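Local coordinates for arginyl-trna synthetase (Thermus thermophilus, PDB 1IQ0), which probably catalyses the ATP-dependent attachment of L-arginine to tRNA(Arg), as a monomeric class I aminoacyl-tRNA synthetase, at residues A[98-109]-A[136-147]. Numbering follows the deposited sequence.
Sequences FPRRPGVVLVEH and LAYAGREVLVLN
Arg-141 lays one face of its guanidinium over a methyl of Val-105, Val-105 CG2 standing 3.4 Å from Arg-141 NH2. The bend at chi2 (-50°) sets Arg-141 CD against a face of the Arg-101 guanidinium, 3.4 Å from Arg-101 NH2, and a further bend at chi3 (-64°) turns the Arg-141 guanidinium toward Val-105. Arg-101 NH2 donates to Ala-139 O (2.8 Å), reaching it from above the carbonyl plane. An alanine in place of Arg-141 would probably uncover the Val-105 methyl and leave Glu-348 of strand 348-354, its salt-bridge partner, without this charge partner. Gly-140 ends the helix in a Schellman motif; a side chain there would collide with Pro-99 O. Gly-140 O accepts Arg-101 N at 2.8 Å, while Phe-98 N bonds Tyr-138 O. Beyond the corner at Gly-103 the strands run parallel: Val-105 N bonds Glu-142 O (2.8 Å), Val-107 N donates to Leu-144 O, and Val-107 O accepts Leu-146 N. Leu-106 CD1 lies against Leu-144 CB (3.7 Å). Strands 104-108 and 141-149, joined through helix 120-138, form a beta-alpha-beta unit of the class I catalytic domain; strand 348-354 flanks 104-108, and helix 301-312 covers the Leu-106 and Leu-146 face.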
ATOM      1  N   PHE A  98     -15.516   4.150  -5.301  1.00 37.23           N
ATOM      2  CA  PHE A  98     -15.857   5.373  -6.008  1.00 35.84           C
ATOM      3  C   PHE A  98     -15.883   5.167  -7.523  1.00 36.47           C
ATOM      4  O   PHE A  98     -15.446   4.131  -8.023  1.00 36.93           O
ATOM      5  CB  PHE A  98     -14.860   6.467  -5.637  1.00 40.30           C
ATOM      6  CG  PHE A  98     -14.837   6.783  -4.172  1.00 41.67           C
ATOM      7  CD1 PHE A  98     -14.263   5.902  -3.267  1.00 40.32           C
ATOM      8  CD2 PHE A  98     -15.427   7.947  -3.690  1.00 43.25           C
ATOM      9  CE1 PHE A  98     -14.278   6.169  -1.901  1.00 40.55           C
ATOM     10  CE2 PHE A  98     -15.449   8.226  -2.326  1.00 42.53           C
ATOM     11  CZ  PHE A  98     -14.873   7.333  -1.429  1.00 41.32           C
ATOM     12  N   PRO A  99     -16.423   6.145  -8.272  1.00 34.17           N
ATOM     13  CA  PRO A  99     -16.497   6.052  -9.734  1.00 33.89           C
ATOM     14  C   PRO A  99     -15.126   5.778 -10.348  1.00 32.43           C
ATOM     15  O   PRO A  99     -14.119   6.341  -9.913  1.00 30.60           O
ATOM     16  CB  PRO A  99     -17.031   7.423 -10.137  1.00 39.58           C
ATOM     17  CG  PRO A  99     -17.905   7.787  -8.979  1.00 39.72           C
ATOM     18  CD  PRO A  99     -17.050   7.391  -7.798  1.00 40.67           C
ATOM     19  N   ARG A 100     -15.093   4.914 -11.355  1.00 37.85           N
ATOM     20  CA  ARG A 100     -13.841   4.587 -12.016  1.00 40.75           C
ATOM     21  C   ARG A 100     -13.338   5.741 -12.875  1.00 42.02           C
ATOM     22  O   ARG A 100     -14.096   6.357 -13.625  1.00 42.03           O
ATOM     23  CB  ARG A 100     -14.005   3.337 -12.891  1.00 54.91           C
ATOM     24  CG  ARG A 100     -12.864   3.122 -13.894  1.00 60.19           C
ATOM     25  CD  ARG A 100     -11.506   2.964 -13.205  1.00 61.74           C
ATOM     26  NE  ARG A 100     -11.287   1.612 -12.697  1.00 63.57           N
ATOM     27  CZ  ARG A 100     -11.123   0.542 -13.470  1.00 68.33           C
ATOM     28  NH1 ARG A 100     -11.151   0.664 -14.793  1.00 65.34           N
ATOM     29  NH2 ARG A 100     -10.925  -0.651 -12.923  1.00 66.64           N
ATOM     30  N   ARG A 101     -12.052   6.034 -12.738  1.00 32.62           N
ATOM     31  CA  ARG A 101     -11.396   7.077 -13.514  1.00 34.95           C
ATOM     32  C   ARG A 101     -10.370   6.365 -14.394  1.00 35.31           C
ATOM     33  O   ARG A 101      -9.562   5.586 -13.901  1.00 36.11           O
ATOM     34  CB  ARG A 101     -10.693   8.071 -12.586  1.00 47.30           C
ATOM     35  CG  ARG A 101     -11.630   9.060 -11.915  1.00 52.94           C
ATOM     36  CD  ARG A 101     -10.905   9.852 -10.841  1.00 58.78           C
ATOM     37  NE  ARG A 101     -10.632   9.033  -9.661  1.00 58.64           N
ATOM     38  CZ  ARG A 101      -9.797   9.377  -8.686  1.00 57.54           C
ATOM     39  NH1 ARG A 101      -9.140  10.528  -8.742  1.00 53.57           N
ATOM     40  NH2 ARG A 101      -9.622   8.568  -7.650  1.00 59.33           N
ATOM     41  N   PRO A 102     -10.407   6.599 -15.714  1.00 42.82           N
ATOM     42  CA  PRO A 102      -9.449   5.945 -16.615  1.00 41.54           C
ATOM     43  C   PRO A 102      -8.011   6.400 -16.371  1.00 38.09           C
ATOM     44  O   PRO A 102      -7.775   7.453 -15.773  1.00 34.36           O
ATOM     45  CB  PRO A 102      -9.955   6.342 -17.999  1.00 78.84           C
ATOM     46  CG  PRO A 102     -11.429   6.488 -17.787  1.00 80.30           C
ATOM     47  CD  PRO A 102     -11.480   7.249 -16.485  1.00 79.25           C
ATOM     48  N   GLY A 103      -7.055   5.602 -16.842  1.00 39.03           N
ATOM     49  CA  GLY A 103      -5.655   5.944 -16.660  1.00 36.88           C
ATOM     50  C   GLY A 103      -4.975   4.989 -15.701  1.00 34.48           C
ATOM     51  O   GLY A 103      -5.202   5.039 -14.498  1.00 36.76           O
ATOM     52  N   VAL A 104      -4.131   4.118 -16.239  1.00 25.51           N
ATOM     53  CA  VAL A 104      -3.429   3.138 -15.435  1.00 21.25           C
ATOM     54  C   VAL A 104      -2.441   3.707 -14.420  1.00 22.27           C
ATOM     55  O   VAL A 104      -1.668   4.612 -14.717  1.00 23.84           O
ATOM     56  CB  VAL A 104      -2.666   2.134 -16.334  1.00 21.65           C
ATOM     57  CG1 VAL A 104      -1.757   1.241 -15.481  1.00 18.33           C
ATOM     58  CG2 VAL A 104      -3.658   1.273 -17.118  1.00 17.03           C
ATOM     59  N   VAL A 105      -2.511   3.171 -13.206  1.00 20.51           N
ATOM     60  CA  VAL A 105      -1.591   3.525 -12.136  1.00 18.49           C
ATOM     61  C   VAL A 105      -0.881   2.184 -11.945  1.00 19.37           C
ATOM     62  O   VAL A 105      -1.486   1.211 -11.515  1.00 17.96           O
ATOM     63  CB  VAL A 105      -2.321   3.922 -10.833  1.00 24.27           C
ATOM     64  CG1 VAL A 105      -1.309   4.086  -9.716  1.00 22.24           C
ATOM     65  CG2 VAL A 105      -3.075   5.240 -11.035  1.00 19.29           C
ATOM     66  N   LEU A 106       0.391   2.125 -12.307  1.00 19.62           N
ATOM     67  CA  LEU A 106       1.147   0.882 -12.212  1.00 18.14           C
ATOM     68  C   LEU A 106       1.936   0.800 -10.918  1.00 18.45           C
ATOM     69  O   LEU A 106       2.852   1.591 -10.678  1.00 18.97           O
ATOM     70  CB  LEU A 106       2.093   0.765 -13.404  1.00 20.26           C
ATOM     71  CG  LEU A 106       2.818  -0.565 -13.599  1.00 18.91           C
ATOM     72  CD1 LEU A 106       1.799  -1.687 -13.811  1.00 18.55           C
ATOM     73  CD2 LEU A 106       3.738  -0.453 -14.803  1.00 21.83           C
ATOM     74  N   VAL A 107       1.573  -0.163 -10.081  1.00 17.28           N
ATOM     75  CA  VAL A 107       2.252  -0.351  -8.812  1.00 19.26           C
ATOM     76  C   VAL A 107       3.222  -1.521  -8.880  1.00 19.68           C
ATOM     77  O   VAL A 107       2.830  -2.640  -9.205  1.00 20.19           O
ATOM     78  CB  VAL A 107       1.241  -0.626  -7.672  1.00 21.40           C
ATOM     79  CG1 VAL A 107       1.977  -0.796  -6.347  1.00 20.10           C
ATOM     80  CG2 VAL A 107       0.237   0.519  -7.587  1.00 18.48           C
ATOM     81  N   GLU A 108       4.493  -1.261  -8.593  1.00 20.41           N
ATOM     82  CA  GLU A 108       5.474  -2.340  -8.578  1.00 20.72           C
ATOM     83  C   GLU A 108       5.906  -2.597  -7.143  1.00 20.96           C
ATOM     84  O   GLU A 108       6.316  -1.682  -6.430  1.00 18.47           O
ATOM     85  CB  GLU A 108       6.726  -2.006  -9.405  1.00 17.86           C
ATOM     86  CG  GLU A 108       7.801  -3.104  -9.253  1.00 18.41           C
ATOM     87  CD  GLU A 108       9.136  -2.765  -9.912  1.00 23.75           C
ATOM     88  OE1 GLU A 108      10.180  -3.072  -9.307  1.00 28.13           O
ATOM     89  OE2 GLU A 108       9.148  -2.212 -11.031  1.00 23.50           O
ATOM     90  N   HIS A 109       5.797  -3.844  -6.715  1.00 19.98           N
ATOM     91  CA  HIS A 109       6.215  -4.203  -5.372  1.00 20.73           C
ATOM     92  C   HIS A 109       6.659  -5.659  -5.346  1.00 21.48           C
ATOM     93  O   HIS A 109       6.480  -6.377  -6.335  1.00 20.87           O
ATOM     94  CB  HIS A 109       5.099  -3.907  -4.354  1.00 16.39           C
ATOM     95  CG  HIS A 109       3.878  -4.763  -4.490  1.00 18.96           C
ATOM     96  ND1 HIS A 109       3.884  -6.115  -4.223  1.00 21.83           N
ATOM     97  CD2 HIS A 109       2.586  -4.436  -4.745  1.00 13.37           C
ATOM     98  CE1 HIS A 109       2.650  -6.582  -4.299  1.00 16.36           C
ATOM     99  NE2 HIS A 109       1.844  -5.585  -4.613  1.00 19.57           N
ATOM    100  N   LEU A 136      -6.051   2.294  -3.807  1.00 18.81           N
ATOM    101  CA  LEU A 136      -6.187   3.092  -5.031  1.00 19.59           C
ATOM    102  C   LEU A 136      -7.324   2.605  -5.923  1.00 19.41           C
ATOM    103  O   LEU A 136      -8.059   3.408  -6.482  1.00 22.43           O
ATOM    104  CB  LEU A 136      -4.882   3.080  -5.830  1.00 15.75           C
ATOM    105  CG  LEU A 136      -3.802   3.988  -5.251  1.00 17.41           C
ATOM    106  CD1 LEU A 136      -2.443   3.598  -5.808  1.00 21.42           C
ATOM    107  CD2 LEU A 136      -4.147   5.457  -5.570  1.00 15.53           C
ATOM    108  N   ALA A 137      -7.446   1.288  -6.066  1.00 17.67           N
ATOM    109  CA  ALA A 137      -8.501   0.700  -6.881  1.00 19.26           C
ATOM    110  C   ALA A 137      -9.863   1.087  -6.307  1.00 22.51           C
ATOM    111  O   ALA A 137     -10.759   1.497  -7.043  1.00 24.78           O
ATOM    112  CB  ALA A 137      -8.360  -0.838  -6.911  1.00 23.40           C
ATOM    113  N   TYR A 138     -10.007   0.949  -4.990  1.00 30.48           N
ATOM    114  CA  TYR A 138     -11.253   1.286  -4.307  1.00 29.75           C
ATOM    115  C   TYR A 138     -11.581   2.764  -4.521  1.00 28.67           C
ATOM    116  O   TYR A 138     -12.737   3.138  -4.715  1.00 27.98           O
ATOM    117  CB  TYR A 138     -11.122   1.016  -2.804  1.00 21.57           C
ATOM    118  CG  TYR A 138     -12.407   1.214  -2.018  1.00 24.69           C
ATOM    119  CD1 TYR A 138     -13.332   0.178  -1.880  1.00 25.91           C
ATOM    120  CD2 TYR A 138     -12.699   2.439  -1.417  1.00 28.93           C
ATOM    121  CE1 TYR A 138     -14.509   0.357  -1.165  1.00 28.31           C
ATOM    122  CE2 TYR A 138     -13.875   2.630  -0.698  1.00 27.97           C
ATOM    123  CZ  TYR A 138     -14.775   1.586  -0.575  1.00 29.75           C
ATOM    124  OH  TYR A 138     -15.935   1.766   0.146  1.00 30.48           O
ATOM    125  N   ALA A 139     -10.547   3.595  -4.481  1.00 21.61           N
ATOM    126  CA  ALA A 139     -10.698   5.031  -4.654  1.00 22.39           C
ATOM    127  C   ALA A 139     -11.032   5.447  -6.089  1.00 23.18           C
ATOM    128  O   ALA A 139     -11.145   6.636  -6.382  1.00 24.82           O
ATOM    129  CB  ALA A 139      -9.443   5.728  -4.192  1.00 14.51           C
ATOM    130  N   GLY A 140     -11.165   4.472  -6.985  1.00 23.08           N
ATOM    131  CA  GLY A 140     -11.522   4.788  -8.354  1.00 22.80           C
ATOM    132  C   GLY A 140     -10.462   4.666  -9.430  1.00 23.97           C
ATOM    133  O   GLY A 140     -10.784   4.785 -10.611  1.00 28.05           O
ATOM    134  N   ARG A 141      -9.210   4.428  -9.049  1.00 25.68           N
ATOM    135  CA  ARG A 141      -8.140   4.323 -10.036  1.00 26.13           C
ATOM    136  C   ARG A 141      -8.053   2.961 -10.707  1.00 26.59           C
ATOM    137  O   ARG A 141      -8.382   1.933 -10.104  1.00 26.76           O
ATOM    138  CB  ARG A 141      -6.786   4.650  -9.393  1.00 19.39           C
ATOM    139  CG  ARG A 141      -6.734   6.004  -8.685  1.00 20.12           C
ATOM    140  CD  ARG A 141      -7.251   7.130  -9.575  1.00 25.37           C
ATOM    141  NE  ARG A 141      -6.437   7.342 -10.770  1.00 29.77           N
ATOM    142  CZ  ARG A 141      -5.255   7.952 -10.775  1.00 30.28           C
ATOM    143  NH1 ARG A 141      -4.738   8.412  -9.644  1.00 37.25           N
ATOM    144  NH2 ARG A 141      -4.598   8.118 -11.917  1.00 28.60           N
ATOM    145  N   GLU A 142      -7.621   2.968 -11.967  1.00 26.03           N
ATOM    146  CA  GLU A 142      -7.435   1.741 -12.734  1.00 25.23           C
ATOM    147  C   GLU A 142      -6.024   1.312 -12.341  1.00 26.22           C
ATOM    148  O   GLU A 142      -5.040   1.949 -12.723  1.00 26.53           O
ATOM    149  CB  GLU A 142      -7.514   2.019 -14.237  1.00 24.42           C
ATOM    150  CG  GLU A 142      -7.352   0.766 -15.083  1.00 30.97           C
ATOM    151  CD  GLU A 142      -7.424   1.040 -16.569  1.00 35.14           C
ATOM    152  OE1 GLU A 142      -7.346   0.069 -17.348  1.00 36.18           O
ATOM    153  OE2 GLU A 142      -7.556   2.218 -16.961  1.00 38.58           O
ATOM    154  N   VAL A 143      -5.940   0.232 -11.573  1.00 23.95           N
ATOM    155  CA  VAL A 143      -4.669  -0.244 -11.041  1.00 21.03           C
ATOM    156  C   VAL A 143      -4.156  -1.578 -11.566  1.00 23.01           C
ATOM    157  O   VAL A 143      -4.922  -2.515 -11.776  1.00 23.03           O
ATOM    158  CB  VAL A 143      -4.761  -0.342  -9.490  1.00 25.57           C
ATOM    159  CG1 VAL A 143      -3.460  -0.870  -8.899  1.00 24.70           C
ATOM    160  CG2 VAL A 143      -5.104   1.024  -8.915  1.00 24.39           C
ATOM    161  N   LEU A 144      -2.844  -1.645 -11.763  1.00 20.55           N
ATOM    162  CA  LEU A 144      -2.188  -2.866 -12.212  1.00 19.03           C
ATOM    163  C   LEU A 144      -0.962  -3.065 -11.335  1.00 19.07           C
ATOM    164  O   LEU A 144      -0.211  -2.121 -11.079  1.00 21.76           O
ATOM    165  CB  LEU A 144      -1.768  -2.760 -13.679  1.00 19.53           C
ATOM    166  CG  LEU A 144      -2.883  -2.800 -14.725  1.00 22.92           C
ATOM    167  CD1 LEU A 144      -2.257  -2.681 -16.116  1.00 27.56           C
ATOM    168  CD2 LEU A 144      -3.685  -4.099 -14.608  1.00 19.61           C
ATOM    169  N   VAL A 145      -0.776  -4.290 -10.856  1.00 16.46           N
ATOM    170  CA  VAL A 145       0.353  -4.618  -9.995  1.00 16.81           C
ATOM    171  C   VAL A 145       1.394  -5.427 -10.772  1.00 17.58           C
ATOM    172  O   VAL A 145       1.095  -6.475 -11.348  1.00 17.25           O
ATOM    173  CB  VAL A 145      -0.129  -5.417  -8.758  1.00 21.30           C
ATOM    174  CG1 VAL A 145       1.063  -5.957  -7.968  1.00 18.01           C
ATOM    175  CG2 VAL A 145      -0.975  -4.515  -7.868  1.00 20.54           C
ATOM    176  N   LEU A 146       2.621  -4.928 -10.783  1.00 18.31           N
ATOM    177  CA  LEU A 146       3.701  -5.592 -11.495  1.00 16.75           C
ATOM    178  C   LEU A 146       4.753  -6.117 -10.530  1.00 17.58           C
ATOM    179  O   LEU A 146       5.093  -5.449  -9.556  1.00 17.05           O
ATOM    180  CB  LEU A 146       4.349  -4.607 -12.477  1.00 13.70           C
ATOM    181  CG  LEU A 146       5.540  -5.059 -13.334  1.00 16.16           C
ATOM    182  CD1 LEU A 146       5.678  -4.119 -14.517  1.00 16.27           C
ATOM    183  CD2 LEU A 146       6.833  -5.070 -12.506  1.00 19.46           C
ATOM    184  N   ASN A 147       5.252  -7.320 -10.803  1.00 15.99           N
ATOM    185  CA  ASN A 147       6.301  -7.927  -9.990  1.00 16.41           C
ATOM    186  C   ASN A 147       7.496  -8.157 -10.930  1.00 17.15           C
ATOM    187  O   ASN A 147       7.404  -8.936 -11.878  1.00 16.16           O
ATOM    188  CB  ASN A 147       5.806  -9.250  -9.393  1.00 15.92           C
ATOM    189  CG  ASN A 147       6.790  -9.857  -8.397  1.00 18.67           C
ATOM    190  OD1 ASN A 147       6.476 -10.839  -7.716  1.00 25.00           O
ATOM    191  ND2 ASN A 147       7.982  -9.281  -8.310  1.00 14.90           N
TER
HETATM  192  O   HOH W   1     -11.574   1.284  -9.880  1.00 37.86           O
HETATM  193  O   HOH W   2      -7.231   5.553 -12.956  1.00 34.18           O
HETATM  194  O   HOH W   3      -5.971   8.502 -14.312  1.00 39.38           O